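Local structure of putative sensory box/GGDEF family protein (Vibrio parahaemolyticus, 3LID) at residues K80-L85 with L168-D173; I109-S114 with E138-E143; I130-I135 with P150-L155. The protein probably makes the second messenger cyclic di-GMP from two GTP in response to a signal, this chain being its extracellular PDC-fold sensor domain. One frame throughout, in Å; residues are numbered along the deposited sequence.

Interaction 1. Residues K80-L85 with L168-D173; sequences KQIRFL and LVLNVD. With PO4 (phosphate ion), chain C.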
loop_
_atom_site.group_PDB
_atom_site.type_symbol
_atom_site.label_atom_id
_atom_site.label_comp_id
_atom_site.label_asym_id
_atom_site.label_seq_id
_atom_site.Cartn_x
_atom_site.Cartn_y
_atom_site.Cartn_z
ATOM N N LYS A 80 4.100 7.731 -4.202
ATOM C CA LYS A 80 4.216 8.967 -3.465
ATOM C C LYS A 80 5.655 9.568 -3.638
ATOM O O LYS A 80 5.827 10.767 -3.639
ATOM C CB LYS A 80 3.881 8.682 -2.011
ATOM C CG LYS A 80 3.814 9.984 -1.228
ATOM C CD LYS A 80 2.843 9.837 -0.063
ATOM C CE LYS A 80 2.661 11.149 0.648
ATOM N NZ LYS A 80 3.925 11.497 1.359
ATOM N N GLN A 81 6.627 8.711 -3.866
ATOM C CA GLN A 81 7.977 9.168 -4.181
ATOM C C GLN A 81 8.622 8.186 -5.076
ATOM O O GLN A 81 8.305 7.025 -5.033
ATOM C CB GLN A 81 8.884 9.154 -2.883
ATOM C CG GLN A 81 8.348 10.081 -1.799
ATOM C CD GLN A 81 9.292 10.059 -0.596
ATOM O OE1 GLN A 81 9.045 9.383 0.436
ATOM N NE2 GLN A 81 10.409 10.745 -0.756
ATOM N N ILE A 82 9.590 8.664 -5.880
ATOM C CA ILE A 82 10.412 7.828 -6.720
ATOM C C ILE A 82 11.820 8.416 -6.527
ATOM O O ILE A 82 12.006 9.624 -6.734
ATOM C CB ILE A 82 10.040 7.932 -8.200
ATOM C CG1 ILE A 82 8.565 7.429 -8.350
ATOM C CG2 ILE A 82 11.023 7.042 -9.071
ATOM C CD1 ILE A 82 8.078 7.625 -9.818
ATOM N N ARG A 83 12.744 7.581 -6.048
ATOM C CA ARG A 83 14.055 8.082 -5.664
ATOM C C ARG A 83 15.163 7.204 -6.168
ATOM O O ARG A 83 15.035 5.995 -6.400
ATOM C CB ARG A 83 14.170 8.023 -4.166
ATOM C CG ARG A 83 13.305 9.132 -3.482
ATOM C CD ARG A 83 13.410 9.069 -1.924
ATOM N NE ARG A 83 12.708 7.839 -1.471
ATOM C CZ ARG A 83 12.637 7.481 -0.181
ATOM N NH1 ARG A 83 13.250 8.236 0.781
ATOM N NH2 ARG A 83 11.923 6.402 0.176
ATOM N N PHE A 84 16.335 7.833 -6.280
ATOM C CA PHE A 84 17.551 7.065 -6.465
ATOM C C PHE A 84 18.451 7.447 -5.271
ATOM O O PHE A 84 18.637 8.641 -4.967
ATOM C CB PHE A 84 18.289 7.440 -7.776
ATOM C CG PHE A 84 19.471 6.560 -8.017
ATOM C CD1 PHE A 84 19.288 5.254 -8.477
ATOM C CD2 PHE A 84 20.761 6.997 -7.623
ATOM C CE1 PHE A 84 20.353 4.403 -8.649
ATOM C CE2 PHE A 84 21.917 6.095 -7.794
ATOM C CZ PHE A 84 21.658 4.814 -8.332
ATOM N N LEU A 85 18.909 6.428 -4.529
ATOM C CA LEU A 85 19.871 6.599 -3.408
ATOM C C LEU A 85 21.215 6.070 -3.885
ATOM O O LEU A 85 21.311 5.055 -4.561
ATOM C CB LEU A 85 19.429 5.767 -2.149
ATOM C CG LEU A 85 18.313 6.408 -1.294
ATOM C CD1 LEU A 85 17.021 6.683 -2.069
ATOM C CD2 LEU A 85 17.977 5.313 -0.156
ATOM N N LEU A 168 17.332 2.069 -6.725
ATOM C CA LEU A 168 16.033 2.669 -7.077
ATOM C C LEU A 168 15.040 2.305 -5.979
ATOM O O LEU A 168 14.961 1.143 -5.603
ATOM C CB LEU A 168 15.577 2.047 -8.386
ATOM C CG LEU A 168 14.186 2.446 -8.830
ATOM C CD1 LEU A 168 14.203 3.939 -9.224
ATOM C CD2 LEU A 168 13.757 1.616 -10.086
ATOM N N VAL A 169 14.285 3.290 -5.485
ATOM C CA VAL A 169 13.321 3.050 -4.431
ATOM C C VAL A 169 12.029 3.710 -4.840
ATOM O O VAL A 169 11.999 4.911 -5.174
ATOM C CB VAL A 169 13.761 3.717 -3.107
ATOM C CG1 VAL A 169 12.730 3.449 -2.011
ATOM C CG2 VAL A 169 15.139 3.140 -2.658
ATOM N N LEU A 170 10.928 2.943 -4.777
ATOM C CA LEU A 170 9.639 3.523 -5.170
ATOM C C LEU A 170 8.695 3.378 -3.990
ATOM O O LEU A 170 8.563 2.297 -3.480
ATOM C CB LEU A 170 9.046 2.675 -6.365
ATOM C CG LEU A 170 10.104 2.290 -7.429
ATOM C CD1 LEU A 170 9.485 1.323 -8.435
ATOM C CD2 LEU A 170 10.518 3.628 -8.100
ATOM N N ASN A 171 8.048 4.430 -3.575
ATOM C CA ASN A 171 7.173 4.370 -2.391
ATOM C C ASN A 171 5.760 4.258 -2.923
ATOM O O ASN A 171 5.162 5.257 -3.320
ATOM C CB ASN A 171 7.316 5.628 -1.522
ATOM C CG ASN A 171 8.546 5.585 -0.683
ATOM O OD1 ASN A 171 9.618 5.143 -1.163
ATOM N ND2 ASN A 171 8.422 5.987 0.582
ATOM N N VAL A 172 5.232 3.050 -2.803
ATOM C CA VAL A 172 3.808 2.777 -3.163
ATOM C C VAL A 172 2.926 3.261 -2.021
ATOM O O VAL A 172 3.119 2.913 -0.841
ATOM C CB VAL A 172 3.623 1.282 -3.465
ATOM C CG1 VAL A 172 2.089 1.003 -3.680
ATOM C CG2 VAL A 172 4.503 0.840 -4.703
ATOM N N ASP A 173 2.005 4.128 -2.357
ATOM C CA ASP A 173 1.232 4.907 -1.386
ATOM C C ASP A 173 -0.054 4.096 -1.012
ATOM O O ASP A 173 -1.019 3.946 -1.790
ATOM C CB ASP A 173 0.863 6.183 -2.119
ATOM C CG ASP A 173 -0.043 7.110 -1.307
ATOM O OD1 ASP A 173 -0.514 6.761 -0.231
ATOM O OD2 ASP A 173 -0.280 8.203 -1.802
HETATM P P PO4 C . 10.882 7.121 3.570
HETATM O O1 PO4 C . 10.255 8.448 3.102
HETATM O O2 PO4 C . 12.387 7.422 3.573
HETATM O O3 PO4 C . 10.613 5.995 2.613
HETATM O O4 PO4 C . 10.411 6.775 4.979
HETATM O O HOH W 1 10.879 6.445 -3.169
#
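R83 and V169 form an antiparallel hydrogen-bonded pair, R83 N giving its hydrogen to V169 O at 2.9 Å and V169 N returning one to R83 O, in strands 81-85 and 168-173 whose directions differ by 160°. The flanking pairs I82-L170 and F84-L168 are non-hydrogen-bonded and send their side chains to the other face. There CG2 of I82 packs on CD2 of L170 at 3.6 Å, and W69 and L44, from helices 59-76 and 9-45, join the apolar layer.

The face that carries V169 also holds the polar groups of R83 and N171. R83 bends at chi3 (-70°), which carries its guanidinium toward N171 on the partner strand. NH2 of R83 donates to N171 OD1 at 2.9 Å, tilted out of the amide's carbonyl plane, with the two flat groups 73° apart. R83 NH2 also reaches phosphate O3 at 2.8 Å, while NH1 of R83 binds phosphate O2 and also a carboxylate oxygen of E91. N171 ND2 donates to phosphate O3 at 3.0 Å. A water accepts from R83 NE at 2.9 Å and donates to V169 O and N171 OD1. At the other end CB of K80 lies 3.9 Å from CB of D173, but their polar ends part: K80 pairs with E138, and D173 caps Y176 N at the start of the next helix.

With OD1 held by both R83 and the water, the amide of N171 is fixed with its N-H side toward the ion. This chemistry suits an anion, although the phosphate itself probably came from the crystallisation liquor.

Interaction 2. Residues I109-S114 with E138-E143; sequences ILRDKS and ERDKGE. With PO4 (phosphate ion), chain C.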
loop_
_atom_site.group_PDB
_atom_site.type_symbol
_atom_site.label_atom_id
_atom_site.label_comp_id
_atom_site.label_asym_id
_atom_site.label_seq_id
_atom_site.Cartn_x
_atom_site.Cartn_y
_atom_site.Cartn_z
ATOM N N ILE A 109 15.440 18.466 -1.096
ATOM C CA ILE A 109 15.571 18.101 0.328
ATOM C C ILE A 109 16.043 16.620 0.274
ATOM O O ILE A 109 15.203 15.721 0.068
ATOM C CB ILE A 109 14.276 18.238 1.127
ATOM C CG1 ILE A 109 13.870 19.751 1.182
ATOM C CG2 ILE A 109 14.486 17.755 2.571
ATOM C CD1 ILE A 109 12.469 19.952 1.663
ATOM N N LEU A 110 17.378 16.410 0.305
ATOM C CA LEU A 110 17.978 15.109 0.054
ATOM C C LEU A 110 18.640 14.636 1.348
ATOM O O LEU A 110 19.446 15.368 1.934
ATOM C CB LEU A 110 18.984 15.206 -1.063
ATOM C CG LEU A 110 18.346 15.670 -2.361
ATOM C CD1 LEU A 110 19.389 15.875 -3.451
ATOM C CD2 LEU A 110 17.315 14.609 -2.870
ATOM N N ARG A 111 18.307 13.449 1.816
ATOM C CA ARG A 111 18.751 13.018 3.155
ATOM C C ARG A 111 19.533 11.729 3.096
ATOM O O ARG A 111 19.477 10.963 2.121
ATOM C CB ARG A 111 17.532 12.707 4.014
ATOM C CG ARG A 111 16.735 13.943 4.449
ATOM C CD ARG A 111 15.613 14.327 3.457
ATOM N NE ARG A 111 14.796 13.257 2.821
ATOM C CZ ARG A 111 13.603 12.802 3.225
ATOM N NH1 ARG A 111 12.981 13.270 4.328
ATOM N NH2 ARG A 111 13.025 11.868 2.517
ATOM N N ASP A 112 20.306 11.518 4.169
ATOM C CA ASP A 112 21.006 10.235 4.316
ATOM C C ASP A 112 20.060 9.224 4.981
ATOM O O ASP A 112 19.695 9.384 6.153
ATOM C CB ASP A 112 22.190 10.521 5.279
ATOM C CG ASP A 112 22.942 9.299 5.647
ATOM O OD1 ASP A 112 22.600 8.158 5.256
ATOM O OD2 ASP A 112 23.960 9.522 6.319
ATOM N N LYS A 113 19.663 8.172 4.228
ATOM C CA LYS A 113 18.697 7.174 4.686
ATOM C C LYS A 113 19.382 5.913 5.148
ATOM O O LYS A 113 18.758 4.855 5.318
ATOM C CB LYS A 113 17.748 6.828 3.556
ATOM C CG LYS A 113 16.867 7.992 3.232
ATOM C CD LYS A 113 15.693 8.127 4.250
ATOM C CE LYS A 113 14.951 9.430 4.010
ATOM N NZ LYS A 113 13.649 9.490 4.839
ATOM N N SER A 114 20.715 6.011 5.326
ATOM C CA SER A 114 21.443 4.788 5.627
ATOM C C SER A 114 21.084 4.083 6.936
ATOM O O SER A 114 21.384 2.850 7.052
ATOM C CB SER A 114 22.946 5.028 5.530
ATOM O OG SER A 114 23.322 5.913 6.583
ATOM N N GLU A 138 6.199 6.488 6.402
ATOM C CA GLU A 138 7.335 7.368 5.995
ATOM C C GLU A 138 7.912 8.207 7.144
ATOM O O GLU A 138 7.166 8.614 8.058
ATOM C CB GLU A 138 6.868 8.289 4.932
ATOM C CG GLU A 138 6.608 7.477 3.629
ATOM C CD GLU A 138 6.227 8.339 2.408
ATOM O OE1 GLU A 138 5.812 9.476 2.593
ATOM O OE2 GLU A 138 6.338 7.897 1.194
ATOM N N ARG A 139 9.215 8.446 7.063
ATOM C CA ARG A 139 9.865 9.321 8.054
ATOM C C ARG A 139 10.799 10.321 7.342
ATOM O O ARG A 139 11.266 10.075 6.216
ATOM C CB ARG A 139 10.738 8.472 9.002
ATOM C CG ARG A 139 9.855 7.568 9.946
ATOM C CD ARG A 139 10.676 6.676 10.932
ATOM N NE ARG A 139 9.692 5.959 11.774
ATOM C CZ ARG A 139 9.292 6.243 13.005
ATOM N NH1 ARG A 139 9.775 7.286 13.712
ATOM N NH2 ARG A 139 8.369 5.416 13.574
ATOM N N ASP A 140 11.083 11.424 8.071
ATOM C CA ASP A 140 12.074 12.475 7.650
ATOM C C ASP A 140 13.005 12.599 8.847
ATOM O O ASP A 140 12.551 12.962 9.938
ATOM C CB ASP A 140 11.392 13.857 7.538
ATOM C CG ASP A 140 10.330 13.948 6.501
ATOM O OD1 ASP A 140 10.454 13.338 5.401
ATOM O OD2 ASP A 140 9.381 14.761 6.734
ATOM N N LYS A 141 14.308 12.343 8.629
ATOM C CA LYS A 141 15.327 12.390 9.715
ATOM C C LYS A 141 14.853 11.610 10.924
ATOM O O LYS A 141 14.913 12.078 12.092
ATOM C CB LYS A 141 15.607 13.866 10.039
ATOM C CG LYS A 141 16.367 14.491 8.861
ATOM C CD LYS A 141 16.520 15.992 9.051
ATOM C CE LYS A 141 17.949 16.334 8.839
ATOM N NZ LYS A 141 18.525 15.713 10.059
ATOM N N GLY A 142 14.258 10.426 10.630
ATOM C CA GLY A 142 13.741 9.569 11.649
ATOM C C GLY A 142 12.418 9.963 12.324
ATOM O O GLY A 142 11.992 9.267 13.237
ATOM N N GLU A 143 11.825 11.084 11.967
ATOM C CA GLU A 143 10.600 11.529 12.597
ATOM C C GLU A 143 9.461 11.136 11.689
ATOM O O GLU A 143 9.557 11.325 10.485
ATOM C CB GLU A 143 10.606 13.059 12.684
ATOM C CG GLU A 143 11.775 13.511 13.597
ATOM C CD GLU A 143 11.845 15.054 13.800
ATOM O OE1 GLU A 143 10.882 15.795 13.416
ATOM O OE2 GLU A 143 12.888 15.509 14.365
HETATM P P PO4 C . 10.882 7.121 3.570
HETATM O O1 PO4 C . 10.255 8.448 3.102
HETATM O O2 PO4 C . 12.387 7.422 3.573
HETATM O O3 PO4 C . 10.613 5.995 2.613
HETATM O O4 PO4 C . 10.411 6.775 4.979
HETATM O O HOH W 2 10.508 11.059 3.679
#
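R111 reaches from the loop 109-114 to D140, the residue that opens a type I' turn (D140 to E143) at the tip of a beta hairpin. D140 N bonds to E143 O and E143 N to D140 O, so the turn is closed by backbone bonds in both directions.

From CB the arginine places CG beside its own backbone N and then bends at chi2 (90°) and again at chi3, which brings the guanidinium beside D140. R111 CG comes within 4.5 Å of K141 CG, a loose apolar brush against the turn. NE forms a salt bridge with E91 of strand 91-98; together with the D140 and water bonds, this restrains the group. R111 NH1 then makes the contact's salt bridge, lying 2.7 Å from D140 OD1. The carboxylate oxygen sits in the guanidinium plane, but the arginine comes from above the carboxylate plane, and the two planes are 58° apart. R111 NH2 donates to a water at 2.9 Å, and that water also lies 2.7 Å from phosphate O1 and close to R139 O, thereby coupling the loop to the ion.

K113 lies over one face of the R111 guanidinium, its NZ 3.2 Å above the plane and offset toward the rim. Two cations can lie this close probably because acidic groups and the ion surround them: E91 and D140 for the arginine, and for the lysine the phosphate, whose O2 accepts from K113 NZ at 2.7 Å. R83 and Y118 also pack against K113. The hairpin contributes to the site through its backbone: R139 N donates to phosphate O4 at 2.9 Å, with an angle of 162° at the hydrogen.

Interaction 3. Residues I130-I135 with P150-L155; sequences ISAWGI and PSLRIL. With PO4 (phosphate ion), chain C; EDO (1,2-ethanediol), chain G; EDO (1,2-ethanediol), chain H.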
loop_
_atom_site.group_PDB
_atom_site.type_symbol
_atom_site.label_atom_id
_atom_site.label_comp_id
_atom_site.label_asym_id
_atom_site.label_seq_id
_atom_site.Cartn_x
_atom_site.Cartn_y
_atom_site.Cartn_z
ATOM N N ILE A 130 14.766 -7.040 -7.952
ATOM C CA ILE A 130 13.681 -6.199 -7.424
ATOM C C ILE A 130 13.051 -6.882 -6.217
ATOM O O ILE A 130 12.644 -8.062 -6.321
ATOM C CB ILE A 130 12.660 -5.989 -8.494
ATOM C CG1 ILE A 130 13.352 -5.417 -9.770
ATOM C CG2 ILE A 130 11.589 -5.025 -7.961
ATOM C CD1 ILE A 130 12.390 -5.131 -10.934
ATOM N N SER A 131 12.980 -6.216 -5.071
ATOM C CA SER A 131 12.282 -6.806 -3.977
ATOM C C SER A 131 11.494 -5.657 -3.332
ATOM O O SER A 131 11.275 -4.639 -3.959
ATOM C CB SER A 131 13.241 -7.435 -2.973
ATOM O OG SER A 131 12.534 -8.190 -1.925
ATOM N N ALA A 132 11.025 -5.870 -2.105
ATOM C CA ALA A 132 10.150 -4.882 -1.458
ATOM C C ALA A 132 10.207 -4.955 0.048
ATOM O O ALA A 132 10.493 -6.027 0.590
ATOM C CB ALA A 132 8.634 -5.008 -1.937
ATOM N N TRP A 133 9.959 -3.828 0.723
ATOM C CA TRP A 133 9.976 -3.769 2.170
ATOM C C TRP A 133 8.493 -3.867 2.638
ATOM O O TRP A 133 7.569 -3.468 1.906
ATOM C CB TRP A 133 10.601 -2.427 2.606
ATOM C CG TRP A 133 10.845 -2.314 4.071
ATOM C CD1 TRP A 133 10.321 -1.383 4.906
ATOM C CD2 TRP A 133 11.737 -3.138 4.853
ATOM N NE1 TRP A 133 10.815 -1.603 6.197
ATOM C CE2 TRP A 133 11.656 -2.676 6.191
ATOM C CE3 TRP A 133 12.514 -4.272 4.543
ATOM C CZ2 TRP A 133 12.405 -3.243 7.246
ATOM C CZ3 TRP A 133 13.287 -4.873 5.606
ATOM C CH2 TRP A 133 13.192 -4.370 6.937
ATOM N N GLY A 134 8.290 -4.432 3.846
ATOM C CA GLY A 134 6.892 -4.444 4.433
ATOM C C GLY A 134 6.344 -3.009 4.580
ATOM O O GLY A 134 7.078 -2.036 4.793
ATOM N N ILE A 135 5.027 -2.883 4.534
ATOM C CA ILE A 135 4.375 -1.571 4.685
ATOM C C ILE A 135 4.813 -0.897 5.987
ATOM O O ILE A 135 4.848 -1.539 7.035
ATOM C CB ILE A 135 2.844 -1.757 4.663
ATOM C CG1 ILE A 135 2.463 -2.163 3.213
ATOM C CG2 ILE A 135 2.155 -0.407 5.010
ATOM C CD1 ILE A 135 0.989 -2.708 3.140
ATOM N N PRO A 150 1.556 5.444 5.158
ATOM C CA PRO A 150 2.002 4.063 5.043
ATOM C C PRO A 150 2.458 3.763 3.583
ATOM O O PRO A 150 1.698 4.074 2.609
ATOM C CB PRO A 150 0.743 3.195 5.435
ATOM C CG PRO A 150 -0.432 4.133 5.061
ATOM C CD PRO A 150 0.097 5.606 5.263
ATOM N N SER A 151 3.689 3.285 3.448
ATOM C CA SER A 151 4.294 3.063 2.106
ATOM C C SER A 151 4.822 1.672 2.028
ATOM O O SER A 151 5.357 1.141 3.004
ATOM C CB SER A 151 5.564 3.950 1.839
ATOM O OG SER A 151 5.280 5.266 1.551
ATOM N N LEU A 152 4.663 1.083 0.826
ATOM C CA LEU A 152 5.249 -0.202 0.503
ATOM C C LEU A 152 6.403 0.114 -0.472
ATOM O O LEU A 152 6.197 0.633 -1.567
ATOM C CB LEU A 152 4.150 -1.071 -0.134
ATOM C CG LEU A 152 4.524 -2.573 -0.154
ATOM C CD1 LEU A 152 3.199 -3.471 -0.437
ATOM C CD2 LEU A 152 5.616 -2.836 -1.140
ATOM N N ARG A 153 7.619 -0.069 -0.002
ATOM C CA ARG A 153 8.778 0.466 -0.784
ATOM C C ARG A 153 9.287 -0.661 -1.685
ATOM O O ARG A 153 9.676 -1.730 -1.221
ATOM C CB ARG A 153 9.907 0.875 0.208
ATOM C CG ARG A 153 9.487 2.188 0.941
ATOM C CD ARG A 153 10.385 2.394 2.205
ATOM N NE ARG A 153 9.922 3.530 2.973
ATOM C CZ ARG A 153 8.917 3.469 3.833
ATOM N NH1 ARG A 153 8.233 2.293 4.003
ATOM N NH2 ARG A 153 8.564 4.573 4.490
ATOM N N ILE A 154 9.338 -0.395 -2.984
ATOM C CA ILE A 154 9.960 -1.344 -3.950
ATOM C C ILE A 154 11.474 -0.940 -4.018
ATOM O O ILE A 154 11.759 0.283 -4.066
ATOM C CB ILE A 154 9.366 -1.148 -5.315
ATOM C CG1 ILE A 154 7.803 -1.121 -5.221
ATOM C CG2 ILE A 154 9.894 -2.242 -6.240
ATOM C CD1 ILE A 154 7.202 -2.421 -4.606
ATOM N N LEU A 155 12.353 -1.924 -3.972
ATOM C CA LEU A 155 13.798 -1.703 -3.837
ATOM C C LEU A 155 14.511 -2.454 -4.924
ATOM O O LEU A 155 14.194 -3.584 -5.177
ATOM C CB LEU A 155 14.208 -2.267 -2.505
ATOM C CG LEU A 155 13.420 -1.711 -1.317
ATOM C CD1 LEU A 155 13.825 -2.529 -0.070
ATOM C CD2 LEU A 155 13.856 -0.164 -1.068
HETATM P P PO4 C . 10.882 7.121 3.570
HETATM O O1 PO4 C . 10.255 8.448 3.102
HETATM O O2 PO4 C . 12.387 7.422 3.573
HETATM O O3 PO4 C . 10.613 5.995 2.613
HETATM O O4 PO4 C . 10.411 6.775 4.979
HETATM C C1 EDO G . 11.575 -8.360 2.880
HETATM O O1 EDO G . 10.457 -7.477 3.058
HETATM C C2 EDO G . 12.315 -8.529 4.194
HETATM O O2 EDO G . 11.448 -8.129 5.254
HETATM C C1 EDO H . 1.956 1.024 10.557
HETATM O O1 EDO H . 0.832 0.158 10.990
HETATM C C2 EDO H . 2.089 0.896 9.052
HETATM O O2 EDO H . 2.581 -0.415 8.739
HETATM O O HOH W 3 7.836 -0.276 2.928
#
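One water oxygen between the strands ties G134 to S151 and R153: it accepts from R153 N and from R153 NH1, the latter at 2.8 Å, and lies 2.7 Å from G134 O and 2.9 Å from S151 O. It lies past the regular pairing of S131 with L155 and the W133 N bond to R153 O, bridging G134 O and the R153 backbone N. The chains run antiparallel, their end-to-end directions 165° apart.

R153 extends from CG to NE, and its terminal bend (chi4 82°) turns the guanidinium edge to the phosphate. R153 NE donates to phosphate O3 at 2.6 Å and NH2 to O4 at 2.9 Å, with a further weak bond from NH2 to O3. S151 CB lies over one face of the group, and E136 O accepts from NH1. W133 CB packs against R153 CB at 4.1 Å, while the indole NE1 is hydrogen-bonded to E136 OE1.

Away from the ion the contact is apolar. A132 CB touches L152 CD2 at 3.8 Å, and I135 uses two branches, CG1 on L152 CB and CG2 on P150 CB. I154 CG2 meets I130 CG2, and the same side chain packs on I37 and S41 of helix 9-45. Such a central antiparallel sheet, backed on one face by a long N-terminal helix and carrying a binding pocket on the other, is typical of PDC-fold sensor domains.

In the fold
All three contacts reach one antiparallel sheet and converge on a single phosphate, also bound by Y118 and R116. Interactions 1 and 3 lie 9 Å apart between centres, and their strands 163-173 and 150-160 are sheet neighbours, joined by probable bonds such as I154 N to L170 O (2.8 Å). Interactions 2 and 3 share strand 131-140 and are 16 Å apart between centres. E138 joins interactions 1 and 2, whose centres are 13 Å apart: E138 OE2 lies 2.9 Å from N171 ND2, and E138 OE1 3.0 Å from K80 NZ. Strands from interactions 1 and 3 thus form the floor, and the loop and hairpin of interaction 2 part of the wall, of what is probably the sensor's ligand pocket.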